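PDB 4BQH: Udp-n-acetylglucosamine pyrophosphorylase from Trypanosoma brucei, which probably catalyses the transfer of a uridylyl group from UTP to N-acetyl-alpha-D-glucosamine 1-phosphate, giving UDP-N-acetylglucosamine and diphosphate. Local coordinates for residues A[39-42]-A[43-47]; A[105-108]-A[109-113]; A[263-266]-A[267-271]; A[364-367]-A[368-372]; A[407-410]-A[411-414]. One frame throughout, in Å; residues are numbered along the deposited sequence. Where two conformers were deposited one is given.

All five contacts are local. Interactions 1 and 2 sit where helices run out, interactions 3 and 4 lie at helix starts, and interaction 5 is a 3-10 turn in a loop. Interaction 4 is the most buried and mainly apolar, and its helix 364-374 touches both helix 264-270 of interaction 3 and the loop of interaction 5. Interactions 1 and 2 are far from each other, centres about 37 Å apart, though interaction 2 comes within about 4 Å of interaction 3 at the nearest atoms. Chemistry follows place: interaction 3 binds a sulfate, interaction 2 gathers surface lysines, and interactions 1 and 4 each add a hydroxyl to a helical carbonyl.

Interaction 1: residues A[39-42]-A[43-47]; sequences TAQI and TNELA
T43 bonds back to T39 in the last turn of helix 32-44, where the chain begins to leave the helix. T39 O accepts twice from one residue: from T43 OG1 at 2.7 Å and from T43 N at 2.9 Å, the two donors arriving from opposite faces of the carbonyl plane. The hydroxyl can do this because OG1 stands anti to its own carbonyl carbon (chi1 -58°) and faces the preceding turn. Threonine suits the place: OG1 bonds within the helix, while the side chain also packs on C11 of helix 7-15.

The inner side is tight. I42 is buried against C11 and against I23 of helix 21-29. Q41 O receives the backbone N of E45 and, in its carbonyl plane, that of L46, a double grip that marks the helix unwinding. L46 CD1 lies 3.7 Å from Q41 CG, and the buried isobutyl group also meets I231 of strand 230-234. Q41 reaches the same strand, its OE1 accepting from I231 N.

The solvent side is looser. E45 pairs with R230 in a salt bridge, and a water joins E45 OE1 (2.7 Å) to Q41 NE2. N44 is exposed, and N44 ND2 is 4.0 Å from A40 CB. That ND2 is also 3.3 Å from A40 O, but at an angle too poor for a hydrogen bond.

Interaction 2: residues A[105-108]-A[109-113]; sequences GYKA and IQKGQ
Y106 O takes the backbone N-H of Q110 at 3.0 Å, among the shortest polar bonds across this last turn of helix 95-110, and K107 O takes that of K111 in the same way. One residue later the pattern changes. A108 O is met by Q113 N at 3.2 Å, nearly along the C=O axis, while G112 N bonds to I109 O. This pair of bonds, with G112 at a phi of 75°, is a Schellman motif, and glycine enters that backbone region with little strain.

On the buried face I109 CD1 lies 4.1 Å from Y106 CD1, the two side chains running side by side. Y106 OH bonds to R158 of helix 147-166, and I109 packs on I294 of helix 291-300.

The outer face is built of lysine methylenes: K111 CE rests 3.7 Å from K107 CG, with both chains pointing the same way. K111 bends at chi3 (-72°), which brings NZ to Q113 OE1 in a weak bond of 3.1 Å, and that oxygen also sits 3.6 Å from A108 CB. K107 NZ and K111 NZ are 5.3 Å apart, near enough for some repulsion, which solvent and the partial negative charge at the helix C-terminus would probably moderate.

Interaction 3: residues A[263-266]-A[267-271]; sequences SLLQ and HLRKL. With SO4 (sulfate ion), chain D.
A capping box starts helix 264-270, and the carbonyl of its N-cap residue S263 lies against a face of the H267 ring one turn on. Within the box, S263 OG accepts from Q266 N at 3.1 Å, and Q266 OE1 accepts from S263 N at 2.9 Å, in the plane of the amide and on a lone pair. Serine and glutamine suit these positions because each side chain accepts an N-H that the helix start would otherwise leave without a helical partner.

S263 O bonds to H267 N and also sits over one face of the imidazole, 3.2 Å from H267 CD2. H267 CG is anti to its own carbonyl carbon (chi1 -71°), which swings the ring back over that first turn. At the ring edge ND1 gives its proton to sulfate O3 at 2.8 Å, a fairly straight bond (161°), with O2 as a weak second acceptor. R249 and H206 also bind this ion, which probably came from the crystallisation liquor, and NE2 of H267 bonds to T251.

On the inner side L264 CD1 lies 4.3 Å from L268 CG; L264 packs on strand 205-209 and L268 on strand 175-180. Outward, R269 bends at chi3 so that its guanidinium edge meets Q266, with R269 NH1 3.8 Å from Q266 CG. R269 NH2 lies near L265 CD2 and makes a weak bond to S368 in helix 364-374.

The neighbouring arginine and histidines make the site suited to an anion, and the sulfate would probably favour the protonated form of H267.

Interaction 4: residues A[364-367]-A[368-372]; sequences LHFM and SLAAE
With CG anti to the backbone N (chi1 178°) and the ring turned by a chi2 of 77°, F366 presents a face to A370 one turn later in helix 364-374. The methyl CB of A370 stands 4.0 Å from the centroid of the F366 ring and 19° off the ring normal, a CH-pi contact displaced toward the rim, with A370 CB 3.8 Å from F366 CZ. A370 suits the place because its methyl, fixed directly to the backbone, sits over the ring face. Both residues are buried: F366 also packs on F407 of the neighbouring loop, and A370 on F242 of helix 241-246.

L364 O accepts S368 N at 3.0 Å. In the conformer described, S368 OG bonds to the same oxygen from the opposite face of its plane, at 3.1 Å. S368 was modelled in two conformers, which makes this second bond less certain. A small hydroxyl residue suits the spot, since it can turn back onto its own helix at the interface with helix 264-270, where it also meets R269 in a weak bond.

M367 bends at both chi2 and chi3 and lies against F242 and L245, while L364 packs on V276 of the central sheet. Farther along, A371 lines the pocket of the bound inhibitor, which its side chain touches. A371 N bonds to M367 O at 3.1 Å, and A371 CB comes 3.4 Å from that oxygen.

Interaction 5: residues A[407-410]-A[411-414]; sequences FRFV and DECD
F409 and E412 meet across a 3-10 turn in the loop between strands 394-400 and 423-427. Its backbone bonds are i to i+3: E412 N gives to F409 O at 3.0 Å, and C413 N gives to V410 O in a weak bond of 3.3 Å. A water takes the N-H of D411 at 2.9 Å and donates to R408 O, bridging a gap that the backbone does not close directly.

Among side chains, the carboxylate of E412 comes to the edge of the F409 ring, E412 OE2 lying 3.6 Å from F409 CD1, with ring and carboxylate planes 69° apart. Both chains leave the backbone the same way, each CG anti to its carbonyl carbon. R408 CG covers the centre of one ring face.

On the inner side V410 packs on H303 and on V304 of strand 304-309. C413 SG, buried, sits 3.5 Å from V410 O.

Charged ends have partners beyond the turn: D411 OD1 accepts from A422 N, and E412 OE1 forms a salt bridge with R373 of helix 364-374. A carboxylate oxygen beside a phenyl ring edge is probably favourable, since the ring rim carries partial positive charge, and the nearby R373 would probably help keep E412 ionised.

Interaction 1: residues A[39-42]-A[43-47]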
loop_
_atom_site.group_PDB
_atom_site.type_symbol
_atom_site.label_atom_id
_atom_site.label_comp_id
_atom_site.label_asym_id
_atom_site.label_seq_id
_atom_site.Cartn_x
_atom_site.Cartn_y
_atom_site.Cartn_z
ATOM N N THR A 39 19.659 -10.954 20.515
ATOM C CA THR A 39 20.463 -10.869 19.295
ATOM C C THR A 39 19.619 -11.097 18.029
ATOM O O THR A 39 19.706 -10.309 17.063
ATOM C CB THR A 39 21.668 -11.850 19.353
ATOM O OG1 THR A 39 22.548 -11.480 20.435
ATOM C CG2 THR A 39 22.444 -11.816 18.055
ATOM N N ALA A 40 18.793 -12.150 18.023
ATOM C CA ALA A 40 17.986 -12.453 16.847
ATOM C C ALA A 40 17.032 -11.285 16.573
ATOM O O ALA A 40 16.861 -10.886 15.429
ATOM C CB ALA A 40 17.188 -13.740 17.028
ATOM N N GLN A 41 16.437 -10.743 17.634
ATOM C CA GLN A 41 15.470 -9.649 17.455
ATOM C C GLN A 41 16.143 -8.412 16.883
ATOM O O GLN A 41 15.681 -7.871 15.887
ATOM C CB GLN A 41 14.755 -9.309 18.752
ATOM C CG GLN A 41 13.730 -8.186 18.583
ATOM C CD GLN A 41 13.189 -7.666 19.908
ATOM O OE1 GLN A 41 13.831 -7.807 20.951
ATOM N NE2 GLN A 41 11.996 -7.052 19.869
ATOM N N ILE A 42 17.229 -7.973 17.499
ATOM C CA ILE A 42 17.890 -6.737 17.058
ATOM C C ILE A 42 18.461 -6.909 15.643
ATOM O O ILE A 42 18.420 -5.978 14.839
ATOM C CB ILE A 42 18.963 -6.279 18.063
ATOM C CG1 ILE A 42 18.319 -5.900 19.402
ATOM C CG2 ILE A 42 19.800 -5.121 17.526
ATOM C CD1 ILE A 42 19.325 -5.835 20.536
ATOM N N THR A 43 18.933 -8.117 15.338
ATOM C CA THR A 43 19.461 -8.460 14.002
ATOM C C THR A 43 18.399 -8.559 12.897
ATOM O O THR A 43 18.548 -7.957 11.824
ATOM C CB THR A 43 20.289 -9.780 14.067
ATOM O OG1 THR A 43 21.355 -9.613 15.010
ATOM C CG2 THR A 43 20.883 -10.119 12.720
ATOM N N ASN A 44 17.336 -9.314 13.159
ATOM C CA ASN A 44 16.356 -9.692 12.148
ATOM C C ASN A 44 15.100 -8.849 12.128
ATOM O O ASN A 44 14.426 -8.793 11.093
ATOM C CB ASN A 44 15.950 -11.149 12.326
ATOM C CG ASN A 44 17.141 -12.075 12.304
ATOM O OD1 ASN A 44 18.143 -11.796 11.634
ATOM N ND2 ASN A 44 17.055 -13.164 13.055
ATOM N N GLU A 45 14.762 -8.239 13.266
ATOM C CA GLU A 45 13.514 -7.462 13.360
ATOM C C GLU A 45 13.773 -5.972 13.467
ATOM O O GLU A 45 12.863 -5.188 13.209
ATOM C CB GLU A 45 12.675 -7.885 14.570
ATOM C CG GLU A 45 12.260 -9.343 14.532
ATOM C CD GLU A 45 11.419 -9.698 15.742
ATOM O OE1 GLU A 45 10.375 -9.047 15.965
ATOM O OE2 GLU A 45 11.806 -10.617 16.477
ATOM N N LEU A 46 14.970 -5.593 13.915
ATOM C CA LEU A 46 15.364 -4.170 13.969
ATOM C C LEU A 46 16.626 -3.890 13.147
ATOM O O LEU A 46 17.442 -3.030 13.501
ATOM C CB LEU A 46 15.546 -3.683 15.421
ATOM C CG LEU A 46 14.202 -3.627 16.164
ATOM C CD1 LEU A 46 14.138 -4.828 17.072
ATOM C CD2 LEU A 46 14.043 -2.321 16.939
ATOM N N ALA A 47 16.791 -4.645 12.065
ATOM C CA ALA A 47 17.945 -4.469 11.182
ATOM C C ALA A 47 18.067 -3.000 10.765
ATOM O O ALA A 47 17.065 -2.360 10.408
ATOM C CB ALA A 47 17.809 -5.369 9.958
HETATM O O HOH W 1 10.510 -6.546 17.069
#

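Interaction 2: residues A[105-108]-A[109-113]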
loop_
_atom_site.group_PDB
_atom_site.type_symbol
_atom_site.label_atom_id
_atom_site.label_comp_id
_atom_site.label_asym_id
_atom_site.label_seq_id
_atom_site.Cartn_x
_atom_site.Cartn_y
_atom_site.Cartn_z
ATOM N N GLY A 105 0.406 5.060 -19.290
ATOM C CA GLY A 105 0.683 4.111 -18.209
ATOM C C GLY A 105 1.000 2.721 -18.734
ATOM O O GLY A 105 1.922 2.062 -18.249
ATOM N N TYR A 106 0.241 2.251 -19.716
ATOM C CA TYR A 106 0.533 0.938 -20.290
ATOM C C TYR A 106 1.896 0.849 -20.989
ATOM O O TYR A 106 2.552 -0.201 -20.944
ATOM C CB TYR A 106 -0.599 0.439 -21.200
ATOM C CG TYR A 106 -1.772 -0.169 -20.450
ATOM C CD1 TYR A 106 -1.591 -1.245 -19.568
ATOM C CD2 TYR A 106 -3.059 0.317 -20.633
ATOM C CE1 TYR A 106 -2.667 -1.803 -18.883
ATOM C CE2 TYR A 106 -4.147 -0.247 -19.950
ATOM C CZ TYR A 106 -3.938 -1.301 -19.084
ATOM O OH TYR A 106 -5.027 -1.860 -18.408
ATOM N N LYS A 107 2.326 1.928 -21.639
ATOM C CA LYS A 107 3.652 1.920 -22.265
ATOM C C LYS A 107 4.714 1.744 -21.167
ATOM O O LYS A 107 5.694 1.001 -21.351
ATOM C CB LYS A 107 3.874 3.203 -23.100
ATOM C CG LYS A 107 5.305 3.524 -23.505
ATOM C CD LYS A 107 5.507 4.951 -24.085
ATOM C CE LYS A 107 4.489 6.000 -23.572
ATOM N NZ LYS A 107 4.998 7.375 -23.199
ATOM N N ALA A 108 4.537 2.414 -20.035
ATOM C CA ALA A 108 5.522 2.300 -18.949
ATOM C C ALA A 108 5.528 0.893 -18.345
ATOM O O ALA A 108 6.567 0.386 -17.953
ATOM C CB ALA A 108 5.251 3.360 -17.865
ATOM N N ILE A 109 4.357 0.279 -18.212
ATOM C CA ILE A 109 4.293 -1.115 -17.748
ATOM C C ILE A 109 5.060 -2.042 -18.716
ATOM O O ILE A 109 5.875 -2.883 -18.279
ATOM C CB ILE A 109 2.821 -1.562 -17.532
ATOM C CG1 ILE A 109 2.257 -0.819 -16.313
ATOM C CG2 ILE A 109 2.741 -3.067 -17.291
ATOM C CD1 ILE A 109 0.742 -0.925 -16.213
ATOM N N GLN A 110 4.811 -1.858 -20.015
ATOM C CA GLN A 110 5.494 -2.670 -21.056
ATOM C C GLN A 110 7.009 -2.535 -20.977
ATOM O O GLN A 110 7.759 -3.537 -21.109
ATOM C CB GLN A 110 5.012 -2.270 -22.464
ATOM C CG GLN A 110 5.743 -3.013 -23.593
ATOM C CD GLN A 110 5.537 -4.512 -23.546
ATOM O OE1 GLN A 110 6.467 -5.274 -23.270
ATOM N NE2 GLN A 110 4.324 -4.944 -23.827
ATOM N N LYS A 111 7.456 -1.301 -20.743
ATOM C CA LYS A 111 8.879 -0.976 -20.686
ATOM C C LYS A 111 9.565 -1.520 -19.442
ATOM O O LYS A 111 10.777 -1.356 -19.294
ATOM C CB LYS A 111 9.107 0.536 -20.805
ATOM C CG LYS A 111 8.908 1.092 -22.217
ATOM C CD LYS A 111 9.428 2.525 -22.352
ATOM C CE LYS A 111 8.548 3.557 -21.636
ATOM N NZ LYS A 111 9.286 4.822 -21.290
ATOM N N GLY A 112 8.798 -2.131 -18.527
ATOM C CA GLY A 112 9.386 -2.694 -17.294
ATOM C C GLY A 112 9.777 -1.640 -16.269
ATOM O O GLY A 112 10.633 -1.890 -15.401
ATOM N N GLN A 113 9.153 -0.472 -16.364
ATOM C CA GLN A 113 9.497 0.662 -15.502
ATOM C C GLN A 113 8.725 0.721 -14.190
ATOM O O GLN A 113 9.011 1.595 -13.353
ATOM C CB GLN A 113 9.253 1.967 -16.245
ATOM C CG GLN A 113 10.249 2.195 -17.375
ATOM C CD GLN A 113 9.904 3.463 -18.109
ATOM O OE1 GLN A 113 8.743 3.712 -18.399
ATOM N NE2 GLN A 113 10.900 4.289 -18.377
#

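Interaction 3: residues A[263-266]-A[267-271]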
loop_
_atom_site.group_PDB
_atom_site.type_symbol
_atom_site.label_atom_id
_atom_site.label_comp_id
_atom_site.label_asym_id
_atom_site.label_seq_id
_atom_site.Cartn_x
_atom_site.Cartn_y
_atom_site.Cartn_z
ATOM N N SER A 263 21.414 -2.358 -1.963
ATOM C CA SER A 263 20.015 -2.314 -1.512
ATOM C C SER A 263 19.024 -2.746 -2.589
ATOM O O SER A 263 19.342 -2.771 -3.784
ATOM C CB SER A 263 19.663 -0.907 -1.037
ATOM O OG SER A 263 19.769 0.023 -2.103
ATOM N N LEU A 264 17.806 -3.092 -2.170
ATOM C CA LEU A 264 16.743 -3.329 -3.136
ATOM C C LEU A 264 16.532 -2.080 -4.015
ATOM O O LEU A 264 16.270 -2.203 -5.217
ATOM C CB LEU A 264 15.423 -3.721 -2.442
ATOM C CG LEU A 264 14.232 -4.140 -3.349
ATOM C CD1 LEU A 264 14.606 -5.176 -4.420
ATOM C CD2 LEU A 264 13.155 -4.757 -2.459
ATOM N N LEU A 265 16.640 -0.893 -3.419
ATOM C CA LEU A 265 16.557 0.355 -4.185
ATOM C C LEU A 265 17.579 0.375 -5.330
ATOM O O LEU A 265 17.231 0.650 -6.469
ATOM C CB LEU A 265 16.790 1.561 -3.265
ATOM C CG LEU A 265 16.721 2.927 -3.923
ATOM C CD1 LEU A 265 15.275 3.247 -4.224
ATOM C CD2 LEU A 265 17.291 3.967 -2.961
ATOM N N GLN A 266 18.836 0.076 -5.010
ATOM C CA GLN A 266 19.874 0.005 -6.031
ATOM C C GLN A 266 19.570 -1.088 -7.067
ATOM O O GLN A 266 19.771 -0.871 -8.250
ATOM C CB GLN A 266 21.237 -0.213 -5.368
ATOM C CG GLN A 266 21.702 1.011 -4.567
ATOM C CD GLN A 266 22.965 0.742 -3.747
ATOM O OE1 GLN A 266 22.970 -0.085 -2.834
ATOM N NE2 GLN A 266 24.041 1.462 -4.069
ATOM N N HIS A 267 19.074 -2.246 -6.627
ATOM C CA HIS A 267 18.680 -3.337 -7.551
ATOM C C HIS A 267 17.602 -2.859 -8.495
ATOM O O HIS A 267 17.641 -3.141 -9.692
ATOM C CB HIS A 267 18.179 -4.543 -6.774
ATOM C CG HIS A 267 19.263 -5.287 -6.021
ATOM N ND1 HIS A 267 19.054 -6.493 -5.445
ATOM C CD2 HIS A 267 20.599 -4.979 -5.803
ATOM C CE1 HIS A 267 20.188 -6.907 -4.852
ATOM N NE2 HIS A 267 21.133 -5.989 -5.078
ATOM N N LEU A 268 16.638 -2.111 -7.963
ATOM C CA LEU A 268 15.541 -1.602 -8.817
ATOM C C LEU A 268 16.023 -0.573 -9.838
ATOM O O LEU A 268 15.572 -0.572 -10.980
ATOM C CB LEU A 268 14.430 -0.997 -7.951
ATOM C CG LEU A 268 13.668 -1.958 -7.034
ATOM C CD1 LEU A 268 12.711 -1.153 -6.154
ATOM C CD2 LEU A 268 12.943 -3.055 -7.793
ATOM N N ARG A 269 16.942 0.290 -9.430
ATOM C CA ARG A 269 17.512 1.267 -10.363
ATOM C C ARG A 269 18.177 0.534 -11.536
ATOM O O ARG A 269 17.979 0.899 -12.692
ATOM C CB ARG A 269 18.526 2.158 -9.651
ATOM C CG ARG A 269 19.127 3.236 -10.547
ATOM C CD ARG A 269 20.086 4.118 -9.761
ATOM N NE ARG A 269 19.428 4.762 -8.622
ATOM C CZ ARG A 269 19.722 4.533 -7.342
ATOM N NH1 ARG A 269 20.683 3.674 -7.003
ATOM N NH2 ARG A 269 19.063 5.178 -6.392
ATOM N N LYS A 270 18.939 -0.510 -11.218
ATOM C CA LYS A 270 19.595 -1.331 -12.259
ATOM C C LYS A 270 18.606 -2.025 -13.187
ATOM O O LYS A 270 18.900 -2.199 -14.367
ATOM C CB LYS A 270 20.536 -2.359 -11.630
ATOM C CG LYS A 270 21.840 -1.756 -11.152
ATOM C CD LYS A 270 22.697 -2.784 -10.426
ATOM C CE LYS A 270 24.023 -2.161 -10.003
ATOM N NZ LYS A 270 25.096 -3.175 -9.772
ATOM N N LEU A 271 17.439 -2.408 -12.668
ATOM C CA LEU A 271 16.356 -2.977 -13.479
ATOM C C LEU A 271 15.584 -1.957 -14.308
ATOM O O LEU A 271 14.734 -2.339 -15.091
ATOM C CB LEU A 271 15.366 -3.764 -12.613
ATOM C CG LEU A 271 15.857 -5.091 -12.028
ATOM C CD1 LEU A 271 14.903 -5.577 -10.941
ATOM C CD2 LEU A 271 16.003 -6.140 -13.131
HETATM S S SO4 D . 16.794 -9.050 -5.129
HETATM O O1 SO4 D . 15.437 -9.321 -4.616
HETATM O O2 SO4 D . 17.717 -8.689 -4.019
HETATM O O3 SO4 D . 16.726 -7.930 -6.086
HETATM O O4 SO4 D . 17.339 -10.289 -5.743
#

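Interaction 4: residues A[364-367]-A[368-372]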
loop_
_atom_site.group_PDB
_atom_site.type_symbol
_atom_site.label_atom_id
_atom_site.label_comp_id
_atom_site.label_asym_id
_atom_site.label_seq_id
_atom_site.Cartn_x
_atom_site.Cartn_y
_atom_site.Cartn_z
ATOM N N LEU A 364 11.414 6.648 -8.445
ATOM C CA LEU A 364 12.539 6.012 -7.777
ATOM C C LEU A 364 13.504 7.063 -7.215
ATOM O O LEU A 364 14.065 6.878 -6.139
ATOM C CB LEU A 364 13.265 5.031 -8.713
ATOM C CG LEU A 364 14.102 4.009 -7.921
ATOM C CD1 LEU A 364 13.230 3.014 -7.162
ATOM C CD2 LEU A 364 15.031 3.237 -8.848
ATOM N N HIS A 365 13.660 8.183 -7.914
ATOM C CA HIS A 365 14.429 9.311 -7.378
ATOM C C HIS A 365 13.886 9.767 -6.044
ATOM O O HIS A 365 14.669 9.976 -5.099
ATOM C CB HIS A 365 14.429 10.501 -8.343
ATOM C CG HIS A 365 15.420 11.595 -7.969
ATOM N ND1 HIS A 365 15.592 12.697 -8.719
ATOM C CD2 HIS A 365 16.329 11.695 -6.918
ATOM C CE1 HIS A 365 16.532 13.488 -8.154
ATOM N NE2 HIS A 365 16.974 12.886 -7.054
ATOM N N PHE A 366 12.557 9.933 -5.947
ATOM C CA PHE A 366 11.973 10.301 -4.644
ATOM C C PHE A 366 12.254 9.242 -3.579
ATOM O O PHE A 366 12.584 9.589 -2.439
ATOM C CB PHE A 366 10.458 10.592 -4.716
ATOM C CG PHE A 366 9.863 10.920 -3.372
ATOM C CD1 PHE A 366 10.061 12.170 -2.807
ATOM C CD2 PHE A 366 9.185 9.950 -2.626
ATOM C CE1 PHE A 366 9.567 12.456 -1.533
ATOM C CE2 PHE A 366 8.661 10.263 -1.368
ATOM C CZ PHE A 366 8.850 11.517 -0.834
ATOM N N MET A 367 12.083 7.962 -3.924
ATOM C CA MET A 367 12.335 6.919 -2.920
ATOM C C MET A 367 13.762 7.023 -2.378
ATOM O O MET A 367 13.999 6.853 -1.177
ATOM C CB MET A 367 12.052 5.535 -3.487
ATOM C CG MET A 367 10.600 5.343 -3.935
ATOM S SD MET A 367 9.353 5.692 -2.687
ATOM C CE MET A 367 9.618 4.317 -1.552
ATOM N N SER A 368 14.711 7.260 -3.281
ATOM C CA SER A 368 16.119 7.454 -2.914
ATOM C C SER A 368 16.347 8.681 -2.034
ATOM O O SER A 368 17.023 8.617 -1.009
ATOM C CB SER A 368 16.964 7.599 -4.185
ATOM O OG SER A 368 16.902 6.419 -4.962
ATOM N N LEU A 369 15.810 9.817 -2.448
ATOM C CA LEU A 369 16.097 11.059 -1.750
ATOM C C LEU A 369 15.411 11.038 -0.392
ATOM O O LEU A 369 15.971 11.532 0.589
ATOM C CB LEU A 369 15.594 12.267 -2.570
ATOM C CG LEU A 369 15.886 13.672 -1.998
ATOM C CD1 LEU A 369 16.101 14.665 -3.134
ATOM C CD2 LEU A 369 14.714 14.180 -1.183
ATOM N N ALA A 370 14.180 10.527 -0.358
ATOM C CA ALA A 370 13.404 10.491 0.880
ATOM C C ALA A 370 14.131 9.623 1.875
ATOM O O ALA A 370 14.210 9.974 3.064
ATOM C CB ALA A 370 11.991 9.948 0.645
ATOM N N ALA A 371 14.664 8.497 1.409
ATOM C CA ALA A 371 15.423 7.621 2.328
ATOM C C ALA A 371 16.638 8.334 2.917
ATOM O O ALA A 371 16.850 8.280 4.137
ATOM C CB ALA A 371 15.816 6.316 1.660
ATOM N N GLU A 372 17.381 9.047 2.069
ATOM C CA GLU A 372 18.540 9.830 2.531
ATOM C C GLU A 372 18.106 10.861 3.570
ATOM O O GLU A 372 18.702 10.944 4.652
ATOM C CB GLU A 372 19.257 10.497 1.351
ATOM C CG GLU A 372 20.741 10.757 1.611
ATOM C CD GLU A 372 21.583 10.733 0.329
ATOM O OE1 GLU A 372 21.452 11.681 -0.455
ATOM O OE2 GLU A 372 22.380 9.770 0.118
#

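Interaction 5: residues A[407-410]-A[411-414]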
loop_
_atom_site.group_PDB
_atom_site.type_symbol
_atom_site.label_atom_id
_atom_site.label_comp_id
_atom_site.label_asym_id
_atom_site.label_seq_id
_atom_site.Cartn_x
_atom_site.Cartn_y
_atom_site.Cartn_z
ATOM N N PHE A 407 6.731 13.731 2.289
ATOM C CA PHE A 407 6.356 14.434 1.057
ATOM C C PHE A 407 6.841 15.885 1.041
ATOM O O PHE A 407 6.936 16.490 -0.023
ATOM C CB PHE A 407 4.843 14.399 0.801
ATOM C CG PHE A 407 4.295 13.011 0.585
ATOM C CD1 PHE A 407 5.113 11.983 0.154
ATOM C CD2 PHE A 407 2.929 12.770 0.758
ATOM C CE1 PHE A 407 4.588 10.698 -0.056
ATOM C CE2 PHE A 407 2.398 11.502 0.564
ATOM C CZ PHE A 407 3.235 10.474 0.163
ATOM N N ARG A 408 7.131 16.440 2.219
ATOM C CA ARG A 408 7.696 17.797 2.309
ATOM C C ARG A 408 9.014 17.948 1.523
ATOM O O ARG A 408 9.410 19.068 1.203
ATOM C CB ARG A 408 7.930 18.156 3.777
ATOM C CG ARG A 408 8.991 17.312 4.435
ATOM C CD ARG A 408 9.559 18.036 5.639
ATOM N NE ARG A 408 8.951 17.577 6.865
ATOM C CZ ARG A 408 9.283 18.046 8.069
ATOM N NH1 ARG A 408 10.225 18.983 8.198
ATOM N NH2 ARG A 408 8.671 17.580 9.138
ATOM N N PHE A 409 9.674 16.822 1.219
ATOM C CA PHE A 409 10.949 16.831 0.497
ATOM C C PHE A 409 10.819 16.689 -1.009
ATOM O O PHE A 409 11.841 16.713 -1.720
ATOM C CB PHE A 409 11.886 15.736 1.038
ATOM C CG PHE A 409 12.164 15.876 2.500
ATOM C CD1 PHE A 409 12.918 16.954 2.976
ATOM C CD2 PHE A 409 11.668 14.946 3.404
ATOM C CE1 PHE A 409 13.170 17.092 4.340
ATOM C CE2 PHE A 409 11.890 15.075 4.772
ATOM C CZ PHE A 409 12.666 16.153 5.239
ATOM N N VAL A 410 9.585 16.554 -1.503
ATOM C CA VAL A 410 9.367 16.139 -2.898
ATOM C C VAL A 410 10.039 17.037 -3.938
ATOM O O VAL A 410 10.581 16.539 -4.921
ATOM C CB VAL A 410 7.869 15.995 -3.213
ATOM C CG1 VAL A 410 7.159 17.358 -3.126
ATOM C CG2 VAL A 410 7.659 15.313 -4.567
ATOM N N ASP A 411 10.041 18.346 -3.721
ATOM C CA ASP A 411 10.584 19.204 -4.779
ATOM C C ASP A 411 12.102 19.276 -4.794
ATOM O O ASP A 411 12.700 19.810 -5.741
ATOM C CB ASP A 411 9.929 20.586 -4.727
ATOM C CG ASP A 411 8.469 20.522 -5.158
ATOM O OD1 ASP A 411 8.183 19.877 -6.185
ATOM O OD2 ASP A 411 7.613 21.104 -4.477
ATOM N N GLU A 412 12.731 18.721 -3.762
ATOM C CA GLU A 412 14.197 18.627 -3.734
ATOM C C GLU A 412 14.733 17.660 -4.788
ATOM O O GLU A 412 15.934 17.629 -5.052
ATOM C CB GLU A 412 14.664 18.225 -2.336
ATOM C CG GLU A 412 14.255 19.270 -1.314
ATOM C CD GLU A 412 14.716 18.944 0.075
ATOM O OE1 GLU A 412 15.469 17.974 0.240
ATOM O OE2 GLU A 412 14.325 19.673 1.007
ATOM N N CYS A 413 13.833 16.897 -5.415
ATOM C CA CYS A 413 14.220 15.969 -6.465
ATOM C C CYS A 413 14.531 16.669 -7.787
ATOM O O CYS A 413 15.121 16.058 -8.675
ATOM C CB CYS A 413 13.100 14.946 -6.717
ATOM S SG CYS A 413 12.776 13.867 -5.298
ATOM N N ASP A 414 14.063 17.902 -7.951
ATOM C CA ASP A 414 14.291 18.629 -9.211
ATOM C C ASP A 414 15.241 19.810 -9.001
ATOM O O ASP A 414 15.163 20.496 -7.992
ATOM C CB ASP A 414 12.971 19.111 -9.831
ATOM C CG ASP A 414 12.066 17.963 -10.269
ATOM O OD1 ASP A 414 12.566 16.991 -10.863
ATOM O OD2 ASP A 414 10.844 18.051 -9.999
HETATM O O HOH W 2 9.654 19.979 -1.361
#